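Local atomic coordinates of conserved protein (Methanothermobacter thermautotrophicus, PDB entry 1I36), a protein that is of unknown function but binds NADP through a Rossmann-type domain and structurally resembles the 3-hydroxyacid dehydrogenases. Residues Phe8-Gln13 with Ser115-Gly120; Arg22-Val27 with Asn139-Asn144. The protein carries 1 engineered substitution. All coordinates share one frame; numbering follows the deposited sequence.

Contact 1: Phe8-Gln13 with Ser115-Gly120; sequences FGEVAQ and SVRRKG. With NAP (NADP nicotinamide-adenine-dinucleotide phosphate), chain C.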
ATOM      1  N   PHE A   8      -0.718 -24.733 -26.970  1.00 22.36           N
ATOM      2  CA  PHE A   8      -2.020 -25.210 -26.512  1.00 22.80           C
ATOM      3  C   PHE A   8      -1.901 -25.784 -25.133  1.00 22.49           C
ATOM      4  O   PHE A   8      -2.047 -26.987 -24.912  1.00 25.17           O
ATOM      5  CB  PHE A   8      -2.693 -26.174 -27.507  1.00 24.85           C
ATOM      6  CG  PHE A   8      -4.192 -26.176 -27.414  1.00 20.87           C
ATOM      7  CD1 PHE A   8      -4.948 -25.296 -28.171  1.00 23.89           C
ATOM      8  CD2 PHE A   8      -4.842 -27.018 -26.524  1.00 26.88           C
ATOM      9  CE1 PHE A   8      -6.349 -25.240 -28.040  1.00 22.94           C
ATOM     10  CE2 PHE A   8      -6.231 -26.982 -26.378  1.00 25.70           C
ATOM     11  CZ  PHE A   8      -6.981 -26.087 -27.139  1.00 25.87           C
ATOM     12  N   GLY A   9      -1.559 -24.888 -24.220  1.00 20.65           N
ATOM     13  CA  GLY A   9      -1.382 -25.217 -22.825  1.00 22.21           C
ATOM     14  C   GLY A   9      -2.595 -24.831 -22.016  1.00 22.00           C
ATOM     15  O   GLY A   9      -3.704 -24.845 -22.538  1.00 19.96           O
ATOM     16  N   GLU A  10      -2.377 -24.468 -20.756  1.00 23.05           N
ATOM     17  CA  GLU A  10      -3.464 -24.120 -19.854  1.00 25.22           C
ATOM     18  C   GLU A  10      -4.308 -22.930 -20.293  1.00 25.09           C
ATOM     19  O   GLU A  10      -5.535 -22.974 -20.197  1.00 23.17           O
ATOM     20  CB  GLU A  10      -2.944 -23.882 -18.433  1.00 27.31           C
ATOM     21  CG  GLU A  10      -4.056 -23.493 -17.474  1.00 33.12           C
ATOM     22  CD  GLU A  10      -3.664 -23.592 -16.006  1.00 38.56           C
ATOM     23  OE1 GLU A  10      -2.570 -23.132 -15.631  1.00 39.87           O
ATOM     24  OE2 GLU A  10      -4.475 -24.125 -15.219  1.00 43.04           O
ATOM     25  N   VAL A  11      -3.655 -21.842 -20.691  1.00 21.79           N
ATOM     26  CA  VAL A  11      -4.389 -20.656 -21.157  1.00 19.41           C
ATOM     27  C   VAL A  11      -5.211 -20.964 -22.404  1.00 19.23           C
ATOM     28  O   VAL A  11      -6.420 -20.733 -22.428  1.00 19.72           O
ATOM     29  CB  VAL A  11      -3.433 -19.512 -21.457  1.00 17.95           C
ATOM     30  CG1 VAL A  11      -4.169 -18.365 -22.158  1.00 17.51           C
ATOM     31  CG2 VAL A  11      -2.813 -19.056 -20.146  1.00 19.42           C
ATOM     32  N   ALA A  12      -4.557 -21.502 -23.431  1.00 21.05           N
ATOM     33  CA  ALA A  12      -5.229 -21.836 -24.683  1.00 21.27           C
ATOM     34  C   ALA A  12      -6.411 -22.785 -24.464  1.00 21.70           C
ATOM     35  O   ALA A  12      -7.482 -22.599 -25.045  1.00 20.34           O
ATOM     36  CB  ALA A  12      -4.224 -22.473 -25.670  1.00 22.93           C
ATOM     37  N   GLN A  13      -6.211 -23.814 -23.643  1.00 22.29           N
ATOM     38  CA  GLN A  13      -7.290 -24.772 -23.370  1.00 23.94           C
ATOM     39  C   GLN A  13      -8.510 -24.076 -22.783  1.00 22.41           C
ATOM     40  O   GLN A  13      -9.627 -24.289 -23.225  1.00 24.20           O
ATOM     41  CB  GLN A  13      -6.834 -25.858 -22.401  1.00 22.52           C
ATOM     42  CG  GLN A  13      -7.941 -26.894 -22.064  1.00 28.43           C
ATOM     43  CD  GLN A  13      -7.485 -28.001 -21.096  1.00 34.41           C
ATOM     44  OE1 GLN A  13      -6.464 -27.869 -20.410  1.00 35.88           O
ATOM     45  NE2 GLN A  13      -8.279 -29.080 -21.008  1.00 37.79           N
ATOM     46  N   SER A 115      -6.219 -15.174 -12.145  1.00 41.43           N
ATOM     47  CA  SER A 115      -5.835 -16.577 -12.130  1.00 41.35           C
ATOM     48  C   SER A 115      -6.655 -17.392 -13.131  1.00 37.95           C
ATOM     49  O   SER A 115      -7.861 -17.535 -12.964  1.00 38.09           O
ATOM     50  CB  SER A 115      -6.036 -17.147 -10.716  1.00 43.86           C
ATOM     51  OG  SER A 115      -5.898 -18.561 -10.697  1.00 46.90           O
ATOM     52  N   VAL A 116      -6.003 -17.922 -14.158  1.00 36.65           N
ATOM     53  CA  VAL A 116      -6.694 -18.742 -15.150  1.00 39.81           C
ATOM     54  C   VAL A 116      -7.307 -19.946 -14.429  1.00 41.43           C
ATOM     55  O   VAL A 116      -8.471 -20.287 -14.637  1.00 40.84           O
ATOM     56  CB  VAL A 116      -5.720 -19.233 -16.257  1.00 41.12           C
ATOM     57  CG1 VAL A 116      -6.426 -20.153 -17.222  1.00 39.53           C
ATOM     58  CG2 VAL A 116      -5.167 -18.035 -17.032  1.00 43.38           C
ATOM     59  N   ARG A 117      -6.502 -20.540 -13.547  1.00 43.40           N
ATOM     60  CA  ARG A 117      -6.856 -21.699 -12.731  1.00 44.75           C
ATOM     61  C   ARG A 117      -8.112 -21.497 -11.902  1.00 44.49           C
ATOM     62  O   ARG A 117      -8.959 -22.379 -11.833  1.00 44.67           O
ATOM     63  CB  ARG A 117      -5.698 -22.018 -11.781  1.00 46.71           C
ATOM     64  CG  ARG A 117      -5.871 -23.247 -10.921  1.00 51.00           C
ATOM     65  CD  ARG A 117      -5.633 -24.547 -11.695  1.00 55.22           C
ATOM     66  NE  ARG A 117      -4.351 -24.634 -12.419  1.00 58.03           N
ATOM     67  CZ  ARG A 117      -3.149 -24.298 -11.943  1.00 59.54           C
ATOM     68  NH1 ARG A 117      -3.003 -23.821 -10.712  1.00 59.38           N
ATOM     69  NH2 ARG A 117      -2.074 -24.473 -12.705  1.00 59.26           N
ATOM     70  N   ARG A 118      -8.223 -20.352 -11.241  1.00 45.54           N
ATOM     71  CA  ARG A 118      -9.389 -20.105 -10.410  1.00 46.57           C
ATOM     72  C   ARG A 118     -10.586 -19.453 -11.076  1.00 45.24           C
ATOM     73  O   ARG A 118     -11.724 -19.699 -10.673  1.00 46.60           O
ATOM     74  CB  ARG A 118      -8.995 -19.326  -9.165  1.00 51.67           C
ATOM     75  CG  ARG A 118      -8.282 -20.186  -8.125  1.00 56.99           C
ATOM     76  CD  ARG A 118      -8.044 -19.420  -6.838  1.00 61.00           C
ATOM     77  NE  ARG A 118      -7.036 -18.379  -7.000  1.00 64.71           N
ATOM     78  CZ  ARG A 118      -6.348 -17.845  -5.996  1.00 66.66           C
ATOM     79  NH1 ARG A 118      -6.564 -18.257  -4.751  1.00 66.85           N
ATOM     80  NH2 ARG A 118      -5.431 -16.912  -6.240  1.00 67.14           N
ATOM     81  N   LYS A 119     -10.351 -18.644 -12.105  1.00 41.00           N
ATOM     82  CA  LYS A 119     -11.452 -17.961 -12.761  1.00 38.57           C
ATOM     83  C   LYS A 119     -11.862 -18.586 -14.083  1.00 34.53           C
ATOM     84  O   LYS A 119     -12.917 -18.271 -14.597  1.00 35.15           O
ATOM     85  CB  LYS A 119     -11.106 -16.481 -12.987  1.00 43.31           C
ATOM     86  CG  LYS A 119     -10.662 -15.704 -11.748  1.00 46.96           C
ATOM     87  CD  LYS A 119     -11.790 -15.497 -10.724  1.00 49.75           C
ATOM     88  CE  LYS A 119     -12.913 -14.586 -11.231  1.00 52.38           C
ATOM     89  NZ  LYS A 119     -13.844 -15.261 -12.195  1.00 52.86           N
ATOM     90  N   GLY A 120     -11.043 -19.479 -14.629  1.00 31.34           N
ATOM     91  CA  GLY A 120     -11.386 -20.068 -15.912  1.00 29.69           C
ATOM     92  C   GLY A 120     -11.506 -19.010 -17.017  1.00 28.55           C
ATOM     93  O   GLY A 120     -10.896 -17.925 -16.945  1.00 24.97           O
TER
HETATM   94  PA  NAP C1350       1.681 -24.106 -20.638  1.00 29.01           P
HETATM   95  O1A NAP C1350       3.022 -23.633 -20.349  1.00 30.67           O
HETATM   96  O2A NAP C1350       0.453 -24.260 -19.885  1.00 26.74           O
HETATM   97  O5B NAP C1350       1.338 -23.953 -22.265  1.00 26.77           O
HETATM   98  C5B NAP C1350       2.222 -23.361 -23.388  1.00 26.59           C
HETATM   99  C4B NAP C1350       2.063 -24.446 -24.346  1.00 31.01           C
HETATM  100  O4B NAP C1350       2.915 -23.736 -25.526  1.00 29.38           O
HETATM  101  C3B NAP C1350       2.806 -25.414 -24.559  1.00 33.10           C
HETATM  102  O3B NAP C1350       1.610 -26.072 -24.537  1.00 32.72           O
HETATM  103  C2B NAP C1350       3.728 -26.013 -25.546  1.00 29.18           C
HETATM  104  O2B NAP C1350       3.732 -27.053 -26.255  1.00 29.84           O
HETATM  105  C1B NAP C1350       3.621 -24.804 -26.258  1.00 29.40           C
HETATM  106  N9A NAP C1350       4.925 -24.357 -26.789  1.00 29.95           N
HETATM  107  C8A NAP C1350       6.235 -24.208 -26.324  1.00 29.59           C
HETATM  108  N7A NAP C1350       7.050 -23.821 -27.281  1.00 33.26           N
HETATM  109  C5A NAP C1350       6.269 -23.700 -28.415  1.00 31.73           C
HETATM  110  C6A NAP C1350       6.556 -23.323 -29.768  1.00 34.19           C
HETATM  111  N6A NAP C1350       7.788 -22.999 -30.165  1.00 36.47           N
HETATM  112  N1A NAP C1350       5.508 -23.306 -30.678  1.00 35.71           N
HETATM  113  C2A NAP C1350       4.243 -23.642 -30.292  1.00 33.62           C
HETATM  114  N3A NAP C1350       3.902 -24.012 -29.041  1.00 32.93           N
HETATM  115  C4A NAP C1350       4.972 -24.013 -28.139  1.00 32.04           C
HETATM  116  O3  NAP C1350       1.499 -22.460 -20.431  1.00 25.12           O
HETATM  117  PN  NAP C1350       0.193 -21.445 -20.043  1.00 24.55           P
HETATM  118  O1N NAP C1350      -0.035 -21.507 -18.560  1.00 22.76           O
HETATM  119  O2N NAP C1350      -0.865 -21.915 -20.945  1.00 21.10           O
HETATM  120  O5D NAP C1350       0.481 -19.940 -20.441  1.00 25.47           O
HETATM  121  C5D NAP C1350       0.704 -19.548 -21.820  1.00 25.55           C
HETATM  122  C4D NAP C1350       1.192 -18.111 -21.831  1.00 21.70           C
HETATM  123  O4D NAP C1350       0.343 -17.135 -21.155  1.00 23.77           O
HETATM  124  C3D NAP C1350       2.584 -17.901 -21.182  1.00 24.37           C
HETATM  125  O3D NAP C1350       3.464 -16.960 -21.875  1.00 22.99           O
HETATM  126  C2D NAP C1350       2.309 -17.435 -19.792  1.00 22.70           C
HETATM  127  O2D NAP C1350       3.355 -16.695 -19.233  1.00 21.42           O
HETATM  128  C1D NAP C1350       0.996 -16.644 -19.981  1.00 23.93           C
HETATM  129  N1N NAP C1350       0.152 -16.572 -18.777  1.00 26.91           N
HETATM  130  C2N NAP C1350      -0.336 -17.745 -18.185  1.00 31.01           C
HETATM  131  C3N NAP C1350      -1.159 -17.563 -17.023  1.00 31.01           C
HETATM  132  C7N NAP C1350      -1.736 -18.692 -16.312  1.00 35.19           C
HETATM  133  O7N NAP C1350      -2.455 -18.516 -15.311  1.00 41.16           O
HETATM  134  N7N NAP C1350      -1.520 -19.973 -16.710  1.00 32.67           N
HETATM  135  C4N NAP C1350      -1.426 -16.256 -16.559  1.00 30.86           C
HETATM  136  C5N NAP C1350      -0.939 -15.139 -17.147  1.00 30.93           C
HETATM  137  C6N NAP C1350      -0.153 -15.296 -18.258  1.00 29.24           C
HETATM  138  P2B NAP C1350       4.568 -28.303 -25.544  1.00 30.68           P
HETATM  139  O1X NAP C1350       3.787 -28.842 -24.380  1.00 31.35           O
HETATM  140  O2X NAP C1350       4.632 -29.201 -26.665  1.00 26.78           O
HETATM  141  O3X NAP C1350       5.811 -27.733 -25.067  1.00 33.56           O

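Contact 2: Arg22-Val27 with Asn139-Asn144; sequences RGVEVV and NRYGLN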
ATOM      1  N   ARG A  22     -19.367 -21.782 -27.483  1.00 26.29           N
ATOM      2  CA  ARG A  22     -20.209 -20.706 -27.998  1.00 24.91           C
ATOM      3  C   ARG A  22     -20.290 -20.710 -29.512  1.00 26.67           C
ATOM      4  O   ARG A  22     -20.733 -19.729 -30.118  1.00 29.49           O
ATOM      5  CB  ARG A  22     -19.771 -19.342 -27.477  1.00 24.11           C
ATOM      6  CG  ARG A  22     -19.719 -19.238 -25.956  1.00 21.78           C
ATOM      7  CD  ARG A  22     -21.053 -19.579 -25.313  1.00 22.95           C
ATOM      8  NE  ARG A  22     -20.933 -19.540 -23.869  1.00 23.93           N
ATOM      9  CZ  ARG A  22     -21.118 -18.455 -23.128  1.00 24.92           C
ATOM     10  NH1 ARG A  22     -21.442 -17.297 -23.701  1.00 25.19           N
ATOM     11  NH2 ARG A  22     -20.979 -18.526 -21.809  1.00 25.11           N
ATOM     12  N   GLY A  23     -19.853 -21.816 -30.123  1.00 26.00           N
ATOM     13  CA  GLY A  23     -19.940 -21.971 -31.571  1.00 27.26           C
ATOM     14  C   GLY A  23     -18.787 -21.538 -32.452  1.00 29.54           C
ATOM     15  O   GLY A  23     -18.907 -21.515 -33.681  1.00 31.21           O
ATOM     16  N   VAL A  24     -17.652 -21.213 -31.849  1.00 27.75           N
ATOM     17  CA  VAL A  24     -16.500 -20.765 -32.629  1.00 24.88           C
ATOM     18  C   VAL A  24     -15.645 -21.958 -33.014  1.00 23.66           C
ATOM     19  O   VAL A  24     -15.435 -22.846 -32.213  1.00 23.71           O
ATOM     20  CB  VAL A  24     -15.651 -19.761 -31.789  1.00 25.06           C
ATOM     21  CG1 VAL A  24     -14.350 -19.357 -32.507  1.00 21.51           C
ATOM     22  CG2 VAL A  24     -16.491 -18.559 -31.461  1.00 24.77           C
ATOM     23  N   GLU A  25     -15.177 -22.012 -34.256  1.00 26.33           N
ATOM     24  CA  GLU A  25     -14.301 -23.112 -34.617  1.00 28.78           C
ATOM     25  C   GLU A  25     -12.882 -22.723 -34.172  1.00 26.30           C
ATOM     26  O   GLU A  25     -12.383 -21.697 -34.576  1.00 26.35           O
ATOM     27  CB  GLU A  25     -14.276 -23.353 -36.120  1.00 32.83           C
ATOM     28  CG  GLU A  25     -13.731 -24.749 -36.394  1.00 38.19           C
ATOM     29  CD  GLU A  25     -13.043 -24.889 -37.724  1.00 42.11           C
ATOM     30  OE1 GLU A  25     -13.291 -24.064 -38.635  1.00 43.70           O
ATOM     31  OE2 GLU A  25     -12.252 -25.853 -37.855  1.00 42.08           O
ATOM     32  N   VAL A  26     -12.281 -23.497 -33.282  1.00 28.18           N
ATOM     33  CA  VAL A  26     -10.938 -23.206 -32.786  1.00 27.00           C
ATOM     34  C   VAL A  26      -9.963 -24.186 -33.422  1.00 27.37           C
ATOM     35  O   VAL A  26     -10.267 -25.374 -33.505  1.00 27.05           O
ATOM     36  CB  VAL A  26     -10.900 -23.301 -31.241  1.00 28.44           C
ATOM     37  CG1 VAL A  26     -11.929 -22.361 -30.666  1.00 26.02           C
ATOM     38  CG2 VAL A  26     -11.285 -24.683 -30.774  1.00 31.79           C
ATOM     39  N   VAL A  27      -8.814 -23.689 -33.892  1.00 25.23           N
ATOM     40  CA  VAL A  27      -7.829 -24.557 -34.557  1.00 26.79           C
ATOM     41  C   VAL A  27      -6.414 -24.368 -34.017  1.00 27.39           C
ATOM     42  O   VAL A  27      -6.080 -23.315 -33.493  1.00 24.60           O
ATOM     43  CB  VAL A  27      -7.776 -24.342 -36.117  1.00 26.08           C
ATOM     44  CG1 VAL A  27      -9.176 -24.267 -36.727  1.00 28.76           C
ATOM     45  CG2 VAL A  27      -6.958 -23.133 -36.480  1.00 27.94           C
ATOM     46  N   ASN A 139     -15.835 -11.220 -26.956  1.00 13.52           N
ATOM     47  CA  ASN A 139     -16.696 -11.218 -25.761  1.00 15.25           C
ATOM     48  C   ASN A 139     -18.065 -11.830 -26.128  1.00 17.35           C
ATOM     49  O   ASN A 139     -18.721 -12.442 -25.288  1.00 16.83           O
ATOM     50  CB  ASN A 139     -16.893  -9.793 -25.225  1.00 13.00           C
ATOM     51  CG  ASN A 139     -15.719  -9.319 -24.403  1.00 17.56           C
ATOM     52  OD1 ASN A 139     -14.778 -10.080 -24.179  1.00 15.36           O
ATOM     53  ND2 ASN A 139     -15.781  -8.066 -23.910  1.00 16.75           N
ATOM     54  N   ARG A 140     -18.445 -11.714 -27.395  1.00 19.52           N
ATOM     55  CA  ARG A 140     -19.719 -12.256 -27.886  1.00 23.07           C
ATOM     56  C   ARG A 140     -19.711 -13.754 -27.732  1.00 21.81           C
ATOM     57  O   ARG A 140     -20.767 -14.384 -27.720  1.00 21.06           O
ATOM     58  CB  ARG A 140     -19.912 -11.959 -29.374  1.00 26.26           C
ATOM     59  CG  ARG A 140     -19.810 -10.505 -29.718  1.00 35.31           C
ATOM     60  CD  ARG A 140     -19.758 -10.317 -31.221  1.00 41.57           C
ATOM     61  NE  ARG A 140     -19.580  -8.904 -31.555  1.00 47.05           N
ATOM     62  CZ  ARG A 140     -19.485  -8.437 -32.794  1.00 50.14           C
ATOM     63  NH1 ARG A 140     -19.545  -9.274 -33.825  1.00 53.04           N
ATOM     64  NH2 ARG A 140     -19.353  -7.134 -33.000  1.00 50.50           N
ATOM     65  N   TYR A 141     -18.507 -14.319 -27.650  1.00 21.33           N
ATOM     66  CA  TYR A 141     -18.351 -15.763 -27.523  1.00 20.47           C
ATOM     67  C   TYR A 141     -17.855 -16.266 -26.159  1.00 20.86           C
ATOM     68  O   TYR A 141     -17.188 -17.296 -26.071  1.00 21.21           O
ATOM     69  CB  TYR A 141     -17.495 -16.303 -28.675  1.00 22.85           C
ATOM     70  CG  TYR A 141     -18.037 -15.913 -30.030  1.00 27.92           C
ATOM     71  CD1 TYR A 141     -19.221 -16.467 -30.514  1.00 29.05           C
ATOM     72  CD2 TYR A 141     -17.395 -14.959 -30.809  1.00 29.37           C
ATOM     73  CE1 TYR A 141     -19.754 -16.075 -31.741  1.00 32.21           C
ATOM     74  CE2 TYR A 141     -17.920 -14.558 -32.040  1.00 33.36           C
ATOM     75  CZ  TYR A 141     -19.101 -15.126 -32.494  1.00 34.26           C
ATOM     76  OH  TYR A 141     -19.622 -14.740 -33.704  1.00 39.26           O
ATOM     77  N   GLY A 142     -18.212 -15.545 -25.099  1.00 21.60           N
ATOM     78  CA  GLY A 142     -17.876 -15.980 -23.755  1.00 21.79           C
ATOM     79  C   GLY A 142     -16.643 -15.450 -23.064  1.00 19.93           C
ATOM     80  O   GLY A 142     -16.375 -15.868 -21.939  1.00 19.62           O
ATOM     81  N   LEU A 143     -15.888 -14.559 -23.701  1.00 18.47           N
ATOM     82  CA  LEU A 143     -14.687 -14.053 -23.065  1.00 17.62           C
ATOM     83  C   LEU A 143     -15.005 -12.766 -22.298  1.00 18.12           C
ATOM     84  O   LEU A 143     -16.111 -12.217 -22.425  1.00 16.48           O
ATOM     85  CB  LEU A 143     -13.541 -13.879 -24.096  1.00 16.74           C
ATOM     86  CG  LEU A 143     -13.131 -15.189 -24.801  1.00 16.88           C
ATOM     87  CD1 LEU A 143     -11.808 -14.997 -25.582  1.00 17.67           C
ATOM     88  CD2 LEU A 143     -12.950 -16.294 -23.769  1.00 17.62           C
ATOM     89  N   ASN A 144     -14.031 -12.269 -21.538  1.00 15.72           N
ATOM     90  CA  ASN A 144     -14.238 -11.082 -20.711  1.00 16.88           C
ATOM     91  C   ASN A 144     -13.089 -10.113 -20.968  1.00 17.76           C
ATOM     92  O   ASN A 144     -12.262  -9.884 -20.102  1.00 16.83           O
ATOM     93  CB  ASN A 144     -14.234 -11.555 -19.236  1.00 17.06           C
ATOM     94  CG  ASN A 144     -14.493 -10.439 -18.244  1.00 16.28           C
ATOM     95  OD1 ASN A 144     -14.912  -9.336 -18.604  1.00 16.13           O
ATOM     96  ND2 ASN A 144     -14.290 -10.748 -16.970  1.00 18.84           N
TER
HETATM   97  O   HOH W   1     -21.841 -16.609 -26.312  1.00 29.52           O

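Contact 1: Phe8-Gln13 with Ser115-Gly120
Glu10 divides its carboxylate between a protein cation and the cofactor: OE2 accepts from Arg117 NE at 2.8 Å in a salt bridge, while OE1 lies 3.5 Å from the carboxamide nitrogen N7N of NADP, a weak hydrogen bond. OE2 uses its syn lone pair, on the side of OE1. The bond is well short of straight, with an N-H...O angle of 135° and the oxygen tilted out of the guanidinium plane. The two side chains cross at about a right angle. Glu10 arrives extended, CG anti to its own N (chi1 179°), whereas the Arg117 chain bends at chi2 and chi3, which curls the guanidinium back to the carboxylate. Beside this polar bridge the contact is apolar. Val11 CG2 meets Val116 CG2 at 4.0 Å, and the Glu10 and Val116 side chains slide past each other in opposite directions. Both valines also touch the nicotinamide end of the cofactor, Val116 CG2 lying 3.2 Å from the carboxamide oxygen O7N and Val11 CG2 3.4 Å from the ring atom C2N. Gly9 and Ala12 belong to a GxGxxA sequence of Rossmann type, in which the turn after the first strand leads into the helix that receives the dinucleotide. Gly9 is the N-cap of helix 10-21, and its CA lies 3.1 Å from NADP O5B, the cofactor packing directly on the glycine backbone. The first helical amides grip the pyrophosphate: Glu10 N donates to O2A, and Val11 N to O2N at 2.8 Å, both nearly straight. Across the contact, Ser115 caps the short helix 116-119, its OG accepting from Arg118 N at 3.0 Å. Thr37, Ser34, Arg33 and Asn88 supply further hydrogen bonds to NADP.

Contact 2: Arg22-Val27 with Asn139-Asn144
Val24 CG2 sits over one face of the Tyr141 ring, 3.7 Å from the centroid and 24° off the ring normal, a CH-pi contact. The methyl is displaced toward the CG end of the ring, with CG itself the nearest atom at 3.4 Å. Arg140 CB lies over the Tyr141 face opposite Val24. At the ring edge, near its plane, lies the carbonyl oxygen of Arg22. The Arg22 side chain runs along the Tyr141-Gly142 backbone: its CG comes within 3.2 Å of Tyr141 O, and one face of its guanidinium lies over Gly142 CA. With CG beside the backbone N (chi1 -56°) and the chain bent at chi2, Arg22 turns its NH1 to a water, 2.7 Å away in the guanidinium plane. That water donates to Arg140 O at 2.8 Å and so bridges the two segments. Tyr141 O is buried here without a polar partner. In the Rossmann fold this is the far end of helix 10-21, closed by a Schellman motif with Gly23 at C-prime, before the chain enters strand 25-28. The opposing loop leads from helix 132-136 to strand 144-147, an outermost strand of the sheet, whereas strand 25-28 lies one place in from the opposite edge. Farther out, Arg18 of the helix donates to Gly142 O, while Leu19 packs against both Tyr141 and Leu143.

Overall arrangement
Helix 10-21 links the two contacts: contact 1 lies at its N-terminal start, contact 2 just beyond its C-terminal end, with centres 15 Å apart and no direct touch. Both are partly buried, but the centre of contact 1 lies about 11 Å from the centre of the chain, that of contact 2 about 20 Å. Their chemistry follows their place. At the cofactor end, charge pairing and valine packing adjoin the nicotinamide, and the helix amides face phosphate. At the distal end, an aliphatic-aromatic contact and a water bridge join a helix end to a loop remote from NADP. In both, a segment at one end of helix 10-21 meets a later one, next to a strand of the same sheet.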